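Local coordinates for protein cysteine protease (Xylella fastidiosa, PDB 3OIS) that binds the nucleotide uridine-5'-diphosphate and is probably a cysteine peptidase of the papain family, at residues D38-Y47 / I181-Q189; F106-E115 / D121-V132. All blocks are in the same frame, centred on the assembly; numbering follows the deposited sequence. Where two conformers were deposited one is given.

Contact 1 (D38-Y47 / I181-Q189); sequences DIADIRDFSY and ITEYSRVAQ. With UDP (uridine-5'-diphosphate), chain E.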
# COMPACT_ATOMS: atom_id res chain seq x y z
N ASP A 38 5.14 10.13 -4.63
CA ASP A 38 5.63 10.96 -3.54
C ASP A 38 6.37 12.18 -4.15
O ASP A 38 7.21 11.99 -5.02
CB ASP A 38 6.77 10.25 -2.76
CG ASP A 38 6.30 9.25 -1.71
OD1 ASP A 38 5.09 9.19 -1.40
OD2 ASP A 38 7.22 8.58 -1.14
N ILE A 39 6.18 13.34 -3.54
CA ILE A 39 7.15 14.50 -3.70
C ILE A 39 8.45 14.01 -3.06
O ILE A 39 8.41 13.40 -1.96
CB ILE A 39 6.64 15.81 -3.04
CG1 ILE A 39 7.67 16.94 -3.24
CG2 ILE A 39 6.32 15.64 -1.53
CD1 ILE A 39 7.17 18.31 -2.67
N ALA A 40 9.60 14.23 -3.73
CA ALA A 40 10.87 13.79 -3.13
C ALA A 40 11.31 14.72 -1.99
O ALA A 40 11.02 15.94 -2.04
CB ALA A 40 11.95 13.74 -4.18
N ASP A 41 11.96 14.14 -1.00
CA ASP A 41 12.51 14.88 0.10
C ASP A 41 13.94 14.31 0.27
O ASP A 41 14.10 13.15 0.57
CB ASP A 41 11.62 14.71 1.36
CG ASP A 41 12.04 15.56 2.59
OD1 ASP A 41 13.18 16.00 2.73
OD2 ASP A 41 11.17 15.79 3.43
N ILE A 42 14.98 15.13 0.05
CA ILE A 42 16.38 14.63 0.26
C ILE A 42 16.63 14.17 1.75
O ILE A 42 17.62 13.48 1.98
CB ILE A 42 17.46 15.69 -0.08
CG1 ILE A 42 17.26 16.92 0.85
CG2 ILE A 42 17.40 15.96 -1.54
CD1 ILE A 42 18.36 18.06 0.72
N ARG A 43 15.79 14.53 2.72
CA ARG A 43 15.99 14.00 4.10
C ARG A 43 15.58 12.54 4.23
O ARG A 43 15.79 11.94 5.31
CB ARG A 43 15.25 14.83 5.12
CG ARG A 43 15.75 16.29 5.18
CD ARG A 43 14.80 17.05 6.02
NE ARG A 43 13.53 17.22 5.30
CZ ARG A 43 12.49 17.82 5.82
NH1 ARG A 43 11.35 17.91 5.09
NH2 ARG A 43 12.57 18.44 7.00
N ASP A 44 14.99 11.95 3.18
CA ASP A 44 14.45 10.58 3.30
C ASP A 44 15.57 9.56 3.66
O ASP A 44 16.63 9.50 3.03
CB ASP A 44 13.81 10.12 2.00
CG ASP A 44 12.43 10.77 1.73
OD1 ASP A 44 11.91 11.44 2.58
OD2 ASP A 44 11.94 10.61 0.61
N PHE A 45 15.32 8.78 4.70
CA PHE A 45 16.28 7.82 5.21
C PHE A 45 16.40 6.77 4.14
O PHE A 45 15.41 6.43 3.45
CB PHE A 45 15.75 7.12 6.50
CG PHE A 45 15.69 8.01 7.73
CD1 PHE A 45 15.93 9.39 7.67
CD2 PHE A 45 15.48 7.42 8.99
CE1 PHE A 45 15.84 10.18 8.81
CE2 PHE A 45 15.37 8.18 10.17
CZ PHE A 45 15.60 9.57 10.10
N SER A 46 17.61 6.21 4.04
CA SER A 46 17.91 5.09 3.12
C SER A 46 17.92 3.78 3.89
O SER A 46 18.58 3.67 4.92
CB SER A 46 19.27 5.21 2.50
OG SER A 46 19.32 6.37 1.78
N TYR A 47 17.15 2.81 3.40
CA TYR A 47 17.21 1.45 3.97
C TYR A 47 18.53 0.80 3.50
O TYR A 47 18.79 0.71 2.32
CB TYR A 47 15.96 0.66 3.53
CG TYR A 47 15.97 -0.77 4.01
CD1 TYR A 47 15.46 -1.07 5.27
CD2 TYR A 47 16.56 -1.80 3.25
CE1 TYR A 47 15.44 -2.39 5.75
CE2 TYR A 47 16.57 -3.17 3.78
CZ TYR A 47 16.00 -3.39 4.98
OH TYR A 47 16.00 -4.64 5.48
N ILE A 181 4.51 4.39 14.52
CA ILE A 181 5.79 3.87 14.11
C ILE A 181 6.94 4.73 14.68
O ILE A 181 6.71 5.86 15.15
CB ILE A 181 5.93 3.66 12.51
CG1 ILE A 181 5.96 5.00 11.75
CG2 ILE A 181 4.85 2.68 11.99
CD1 ILE A 181 6.30 4.83 10.27
N THR A 182 8.16 4.18 14.68
CA THR A 182 9.34 5.00 15.10
C THR A 182 10.30 5.47 13.98
O THR A 182 11.04 6.45 14.13
CB THR A 182 10.11 4.38 16.28
OG1 THR A 182 10.68 3.16 15.83
CG2 THR A 182 9.14 4.10 17.45
N GLU A 183 10.32 4.71 12.89
CA GLU A 183 11.19 5.04 11.80
C GLU A 183 10.65 4.49 10.48
O GLU A 183 9.82 3.54 10.46
CB GLU A 183 12.57 4.44 12.17
CG GLU A 183 13.65 4.43 11.15
CD GLU A 183 14.70 3.37 11.54
OE1 GLU A 183 15.44 2.93 10.66
OE2 GLU A 183 14.72 2.91 12.72
N TYR A 184 11.09 5.12 9.39
CA TYR A 184 10.77 4.67 8.03
C TYR A 184 11.89 5.03 7.09
O TYR A 184 12.58 6.06 7.28
CB TYR A 184 9.45 5.24 7.49
CG TYR A 184 9.36 6.78 7.59
CD1 TYR A 184 9.03 7.39 8.78
CD2 TYR A 184 9.52 7.59 6.46
CE1 TYR A 184 8.88 8.83 8.88
CE2 TYR A 184 9.38 8.96 6.54
CZ TYR A 184 9.05 9.57 7.72
OH TYR A 184 8.94 10.92 7.77
N SER A 185 12.12 4.17 6.10
CA SER A 185 13.21 4.41 5.15
C SER A 185 12.87 3.90 3.77
O SER A 185 12.11 2.92 3.60
CB SER A 185 14.53 3.80 5.59
OG SER A 185 14.44 2.39 5.88
N ARG A 186 13.44 4.55 2.76
CA ARG A 186 13.27 4.08 1.38
C ARG A 186 14.20 2.98 0.95
O ARG A 186 15.45 3.06 1.14
CB ARG A 186 13.60 5.21 0.35
CG ARG A 186 12.64 6.24 0.34
CD ARG A 186 12.90 7.12 -0.87
NE ARG A 186 11.92 8.19 -0.84
CZ ARG A 186 10.77 8.18 -1.56
NH1 ARG A 186 10.52 7.16 -2.41
NH2 ARG A 186 9.93 9.22 -1.44
N VAL A 187 13.65 2.00 0.27
CA VAL A 187 14.43 0.93 -0.35
C VAL A 187 14.75 1.28 -1.76
O VAL A 187 13.89 1.77 -2.50
CB VAL A 187 13.74 -0.47 -0.38
CG1 VAL A 187 14.78 -1.52 -0.80
CG2 VAL A 187 13.16 -0.91 0.98
N ALA A 188 16.02 1.08 -2.13
CA ALA A 188 16.49 1.36 -3.47
C ALA A 188 15.78 0.49 -4.44
O ALA A 188 15.49 -0.69 -4.18
CB ALA A 188 17.99 1.11 -3.58
N GLN A 189 15.47 1.07 -5.58
CA GLN A 189 14.76 0.26 -6.57
C GLN A 189 15.80 -0.57 -7.34
O GLN A 189 16.20 -0.27 -8.51
CB GLN A 189 13.94 1.18 -7.49
CG GLN A 189 13.27 0.45 -8.59
CD GLN A 189 12.27 1.35 -9.31
OE1 GLN A 189 12.41 2.58 -9.28
NE2 GLN A 189 11.25 0.76 -9.89
N1 UDP E . 12.43 11.02 7.87
C2 UDP E . 12.56 9.77 7.35
N3 UDP E . 12.40 8.69 8.21
C4 UDP E . 12.10 8.86 9.52
C5 UDP E . 12.00 10.15 10.08
C6 UDP E . 12.06 11.23 9.17
O2 UDP E . 12.80 9.55 6.20
O4 UDP E . 12.06 7.81 10.24
C1' UDP E . 12.74 12.15 6.92
C2' UDP E . 11.68 12.40 5.88
O2' UDP E . 12.38 12.96 4.77
C3' UDP E . 10.92 13.46 6.58
C4' UDP E . 12.04 14.32 7.20
O4' UDP E . 13.01 13.36 7.65
O3' UDP E . 10.24 14.22 5.57
C5' UDP E . 11.49 15.21 8.31
O5' UDP E . 10.99 14.34 9.32
PA UDP E . 10.69 14.77 10.76
O1A UDP E . 9.81 13.82 11.49
O2A UDP E . 11.93 15.17 11.47
O3A UDP E . 9.84 16.12 10.42
PB UDP E . 8.87 17.10 11.26
O1B UDP E . 9.37 18.45 11.05
O2B UDP E . 7.56 16.83 10.73
O3B UDP E . 8.86 16.80 12.73
O HOH W 1 18.20 0.37 -0.28

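Contact 2 (F106-E115 / D121-V132); sequences FIYYNERKIE and DSGAMIRDGIKV. With UDP (uridine-5'-diphosphate), chain E.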
# COMPACT_ATOMS: atom_id res chain seq x y z
N PHE A 106 -8.96 5.78 9.15
CA PHE A 106 -8.20 6.72 9.99
C PHE A 106 -6.90 7.17 9.21
O PHE A 106 -6.50 8.37 9.21
CB PHE A 106 -7.74 6.06 11.30
CG PHE A 106 -6.99 6.98 12.22
CD1 PHE A 106 -7.70 7.77 13.14
CD2 PHE A 106 -5.58 7.08 12.17
CE1 PHE A 106 -7.02 8.61 13.97
CE2 PHE A 106 -4.89 7.96 13.01
CZ PHE A 106 -5.66 8.73 13.92
N ILE A 107 -6.20 6.24 8.61
CA ILE A 107 -5.02 6.61 7.84
C ILE A 107 -5.43 7.52 6.69
O ILE A 107 -4.81 8.55 6.52
CB ILE A 107 -4.20 5.42 7.37
CG1 ILE A 107 -3.65 4.60 8.59
CG2 ILE A 107 -3.00 5.79 6.42
CD1 ILE A 107 -3.24 3.26 8.13
N TYR A 108 -6.43 7.11 5.92
CA TYR A 108 -6.81 7.82 4.67
C TYR A 108 -7.32 9.23 4.99
O TYR A 108 -7.06 10.16 4.25
CB TYR A 108 -7.82 6.98 3.85
CG TYR A 108 -8.11 7.52 2.44
CD1 TYR A 108 -7.05 8.01 1.62
CD2 TYR A 108 -9.41 7.43 1.92
CE1 TYR A 108 -7.33 8.46 0.30
CE2 TYR A 108 -9.73 7.93 0.63
CZ TYR A 108 -8.66 8.46 -0.15
OH TYR A 108 -8.99 8.86 -1.40
N TYR A 109 -8.06 9.40 6.09
CA TYR A 109 -8.60 10.73 6.43
C TYR A 109 -7.41 11.66 6.75
O TYR A 109 -7.26 12.77 6.17
CB TYR A 109 -9.58 10.62 7.63
CG TYR A 109 -10.12 11.96 8.02
CD1 TYR A 109 -11.32 12.36 7.53
CD2 TYR A 109 -9.41 12.81 8.86
CE1 TYR A 109 -11.81 13.64 7.82
CE2 TYR A 109 -9.96 14.10 9.20
CZ TYR A 109 -11.09 14.46 8.68
OH TYR A 109 -11.55 15.67 9.05
N ASN A 110 -6.47 11.18 7.58
CA ASN A 110 -5.38 12.00 7.92
C ASN A 110 -4.40 12.25 6.78
O ASN A 110 -3.81 13.33 6.71
CB ASN A 110 -4.73 11.45 9.21
CG ASN A 110 -5.66 11.70 10.41
OD1 ASN A 110 -5.94 12.83 10.76
ND2 ASN A 110 -6.17 10.64 11.00
N GLU A 111 -4.22 11.29 5.86
CA GLU A 111 -3.39 11.58 4.69
C GLU A 111 -3.95 12.79 3.93
O GLU A 111 -3.20 13.61 3.50
CB GLU A 111 -3.39 10.41 3.69
CG GLU A 111 -2.63 9.22 4.17
CD GLU A 111 -2.84 7.98 3.30
OE1 GLU A 111 -3.98 7.65 2.96
OE2 GLU A 111 -1.78 7.39 2.92
N ARG A 112 -5.26 12.91 3.82
CA ARG A 112 -5.89 13.96 2.98
C ARG A 112 -5.93 15.33 3.75
O ARG A 112 -6.29 16.30 3.18
CB ARG A 112 -7.26 13.52 2.54
CG ARG A 112 -6.99 12.43 1.38
CD ARG A 112 -8.31 11.89 0.84
NE ARG A 112 -8.82 11.15 1.95
CZ ARG A 112 -10.06 11.19 2.33
NH1 ARG A 112 -10.96 11.87 1.59
NH2 ARG A 112 -10.39 10.48 3.39
N LYS A 113 -5.55 15.33 5.02
CA LYS A 113 -5.23 16.60 5.76
C LYS A 113 -3.91 17.15 5.31
O LYS A 113 -3.66 18.38 5.45
CB LYS A 113 -5.18 16.36 7.29
CG LYS A 113 -6.57 15.90 7.85
CD LYS A 113 -7.71 16.94 7.72
CE LYS A 113 -7.51 18.14 8.64
NZ LYS A 113 -8.51 19.26 8.26
N ILE A 114 -2.99 16.32 4.82
CA ILE A 114 -1.70 16.77 4.36
C ILE A 114 -1.73 17.19 2.86
O ILE A 114 -1.27 18.31 2.49
CB ILE A 114 -0.59 15.63 4.51
CG1 ILE A 114 -0.50 15.32 6.01
CG2 ILE A 114 0.71 16.18 4.06
CD1 ILE A 114 0.28 14.01 6.33
N GLU A 115 -2.28 16.28 2.04
CA GLU A 115 -2.33 16.49 0.60
C GLU A 115 -3.65 15.86 0.09
O GLU A 115 -3.98 14.73 0.47
CB GLU A 115 -1.10 15.77 0.02
CG GLU A 115 -1.06 15.74 -1.53
CD GLU A 115 -0.26 16.87 -2.14
OE1 GLU A 115 0.70 17.40 -1.52
OE2 GLU A 115 -0.47 17.15 -3.35
N ASP A 121 -12.22 11.99 -3.09
CA ASP A 121 -11.50 10.73 -3.09
C ASP A 121 -10.20 11.03 -3.87
O ASP A 121 -10.00 10.62 -5.03
CB ASP A 121 -12.38 9.67 -3.78
CG ASP A 121 -11.89 8.27 -3.54
OD1 ASP A 121 -11.07 8.06 -2.64
OD2 ASP A 121 -12.36 7.37 -4.30
N SER A 122 -9.25 11.70 -3.22
CA SER A 122 -8.12 12.21 -3.92
C SER A 122 -7.02 11.19 -4.06
O SER A 122 -6.07 11.42 -4.79
CB SER A 122 -7.61 13.45 -3.19
OG SER A 122 -7.23 13.04 -1.87
N GLY A 123 -7.08 10.10 -3.27
CA GLY A 123 -5.88 9.23 -3.16
C GLY A 123 -4.84 9.95 -2.25
O GLY A 123 -5.21 10.94 -1.57
N ALA A 124 -3.62 9.44 -2.20
CA ALA A 124 -2.61 9.91 -1.27
C ALA A 124 -1.21 9.43 -1.68
O ALA A 124 -1.06 8.43 -2.43
CB ALA A 124 -2.99 9.39 0.19
N MET A 125 -0.19 10.14 -1.18
CA MET A 125 1.18 9.72 -1.33
C MET A 125 1.48 8.77 -0.17
O MET A 125 1.04 8.99 0.96
CB MET A 125 2.12 10.94 -1.24
CG MET A 125 1.89 11.91 -2.40
SD MET A 125 2.98 13.38 -2.03
CE MET A 125 2.61 14.32 -3.54
N ILE A 126 2.18 7.70 -0.48
CA ILE A 126 2.71 6.78 0.57
C ILE A 126 3.42 7.50 1.69
O ILE A 126 3.15 7.24 2.91
CB ILE A 126 3.61 5.70 -0.04
CG1 ILE A 126 2.71 4.91 -1.01
CG2 ILE A 126 4.13 4.76 1.15
CD1 ILE A 126 3.55 3.99 -1.86
N ARG A 127 4.22 8.49 1.31
CA ARG A 127 5.00 9.18 2.31
C ARG A 127 4.10 9.90 3.32
O ARG A 127 4.47 10.10 4.50
CB ARG A 127 6.01 10.14 1.69
CG ARG A 127 5.35 11.47 1.09
CD ARG A 127 6.41 12.48 0.49
NE ARG A 127 7.29 12.67 1.58
CZ ARG A 127 8.59 12.33 1.60
NH1 ARG A 127 9.31 12.05 0.48
NH2 ARG A 127 9.20 12.38 2.80
N ASP A 128 2.91 10.29 2.89
CA ASP A 128 1.99 10.98 3.78
C ASP A 128 1.22 9.99 4.70
O ASP A 128 1.02 10.25 5.87
CB ASP A 128 0.95 11.79 2.96
CG ASP A 128 1.59 13.01 2.33
OD1 ASP A 128 2.70 13.41 2.81
OD2 ASP A 128 0.98 13.57 1.39
N GLY A 129 0.91 8.80 4.16
CA GLY A 129 0.38 7.72 5.04
C GLY A 129 1.43 7.39 6.10
O GLY A 129 1.07 7.16 7.23
N ILE A 130 2.70 7.33 5.71
CA ILE A 130 3.78 7.07 6.67
C ILE A 130 3.93 8.18 7.70
O ILE A 130 4.06 7.93 8.88
CB ILE A 130 5.06 6.77 5.91
CG1 ILE A 130 4.91 5.42 5.25
CG2 ILE A 130 6.30 6.68 6.86
CD1 ILE A 130 6.11 5.17 4.26
N LYS A 131 3.83 9.43 7.28
CA LYS A 131 3.80 10.53 8.21
C LYS A 131 2.67 10.41 9.27
O LYS A 131 2.91 10.67 10.45
CB LYS A 131 3.64 11.84 7.48
CG LYS A 131 4.04 13.05 8.38
CD LYS A 131 5.50 13.43 8.26
CE LYS A 131 5.81 14.59 9.12
NZ LYS A 131 7.27 14.70 9.12
N VAL A 132 1.44 10.06 8.84
CA VAL A 132 0.33 9.78 9.73
C VAL A 132 0.74 8.70 10.74
O VAL A 132 0.64 8.91 11.93
CB VAL A 132 -0.94 9.30 9.00
CG1 VAL A 132 -2.02 8.92 9.97
CG2 VAL A 132 -1.43 10.40 8.02
N1 UDP E . 12.43 11.02 7.87
C2 UDP E . 12.56 9.77 7.35
N3 UDP E . 12.40 8.69 8.21
C4 UDP E . 12.10 8.86 9.52
C5 UDP E . 12.00 10.15 10.08
C6 UDP E . 12.06 11.23 9.17
O2 UDP E . 12.80 9.55 6.20
O4 UDP E . 12.06 7.81 10.24
C1' UDP E . 12.74 12.15 6.92
C2' UDP E . 11.68 12.40 5.88
O2' UDP E . 12.38 12.96 4.77
C3' UDP E . 10.92 13.46 6.58
C4' UDP E . 12.04 14.32 7.20
O4' UDP E . 13.01 13.36 7.65
O3' UDP E . 10.24 14.22 5.57
C5' UDP E . 11.49 15.21 8.31
O5' UDP E . 10.99 14.34 9.32
PA UDP E . 10.69 14.77 10.76
O1A UDP E . 9.81 13.82 11.49
O2A UDP E . 11.93 15.17 11.47
O3A UDP E . 9.84 16.12 10.42
PB UDP E . 8.87 17.10 11.26
O1B UDP E . 9.37 18.45 11.05
O2B UDP E . 7.56 16.83 10.73
O3B UDP E . 8.86 16.80 12.73
O HOH W 2 -3.71 12.34 0.42

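Contact 1 (D38-Y47 / I181-Q189)
Arg-186 spans the contact, its guanidinium bonded to the carboxylates of both Asp-44 and Asp-38, with NH2 shared. It grips Asp-44 side-on with two nitrogens that converge on one oxygen in the guanidinium plane: NE reaches OD2 of Asp-44 at 2.8 Å and 162°, and NH2 meets the same oxygen at 3.2 Å. The Asp-38 side chain points back against that of Arg-186, its carboxylate nearly perpendicular to the guanidinium; its OD2 is 2.8 Å from Arg-186 NH2, a salt bridge whose hydrogen bond is weak. Asp-282 takes NH1. Backbones pair in a single beta bridge at Ser-46 and Arg-186, flanked by Arg-186 N to Phe-45 O and Tyr-47 N to Arg-186 O. Tyr-47 CB packs 4.1 Å from Val-187 CG2, the two side chains lying side by side. Phe-45 lays one ring face on the uracil, N3 lying 3.3 Å above the ring plane; Tyr-184 stacks on the opposite face of the base. UDP N3 donates to Tyr-184 O at 2.8 Å and 176°, and Phe-45 N donates to UDP O2. Thus two rings sandwich the uracil while backbone atoms read its edge, the base-recognition half of the UDP pocket.

Contact 2 (F106-E115 / D121-V132)
Asn-110, Glu-111, Gly-129 and Val-132 mark the crossing of helices 106-114 and 126-132, whose segment axes come within 8.6 Å at an angle of 111°; the closest CA pair is Glu-111 with Gly-129, 5.4 Å apart. Before the second helix, a turn at Ser-122 and Gly-123 leads into a short, weakly bonded strand at 124-125, with Met-125 at the N-cap position.

Val-132 buries the most surface: it enters as a knob among Phe-106, Ile-107, Asn-110 and Glu-111, its CG2 lying 3.7 Å from Asn-110 CB. Glu-111 lays its chain against Gly-129, where the lack of a side chain lets OE2 come to 3.0 Å from the Gly-129 CA; the carboxylate is also covered by Ala-124 CB, and OE2 is hydrogen-bonded to Thr-79. Tyr-108 anchors the other end. Its CB points away from 121-132, but with CG opposite the backbone N (chi1 -171°) the ring swings round until the hydroxyl reaches that segment. The hydroxyl donates to Asp-121 OD1 at 2.6 Å, on the anti side of a carboxylate turned 77° from the ring, while accepting from Gly-123 N at 2.9 Å; OD1 also takes Gly-76 N. Arg-112 NE lies over the centre of that ring, 3.3 Å above its plane, and its NH1 bonds to Tyr-120 O. At the exposed end Ile-114 CG2 rests 3.6 Å from Asp-128 OD1.

Around this buried crossing, helix 78-93 touches Ile-107, Ala-124 and Ile-130, helix 170-176 packs on Phe-106, and strand 280-287 backs Ile-126 and Ile-130. Ala-124 pairs through its backbone with strand 35-36.

Contact 2 is a largely buried helix crossing, held by a valine knob, a close glycine and a tyrosine hydroxyl; contact 1 is only partly buried and relies on salt bridges, a beta bridge and stacking on UDP. Their centres lie 16 Å apart, but they meet directly: Arg-127 NH2 forms a salt bridge with Asp-44 OD1 at 2.9 Å, and Ile-130 packs on Tyr-184. Both also border strand 280-287, which pairs with strand 183-186. UDP is bound by both contacts: 38-47 and 181-189 hold the uracil, Asp-41 and Asp-44 accept from ribose O3' and O2', and Lys-131 NZ reaches diphosphate oxygen O2B at 2.7 Å, joined by Lys-135.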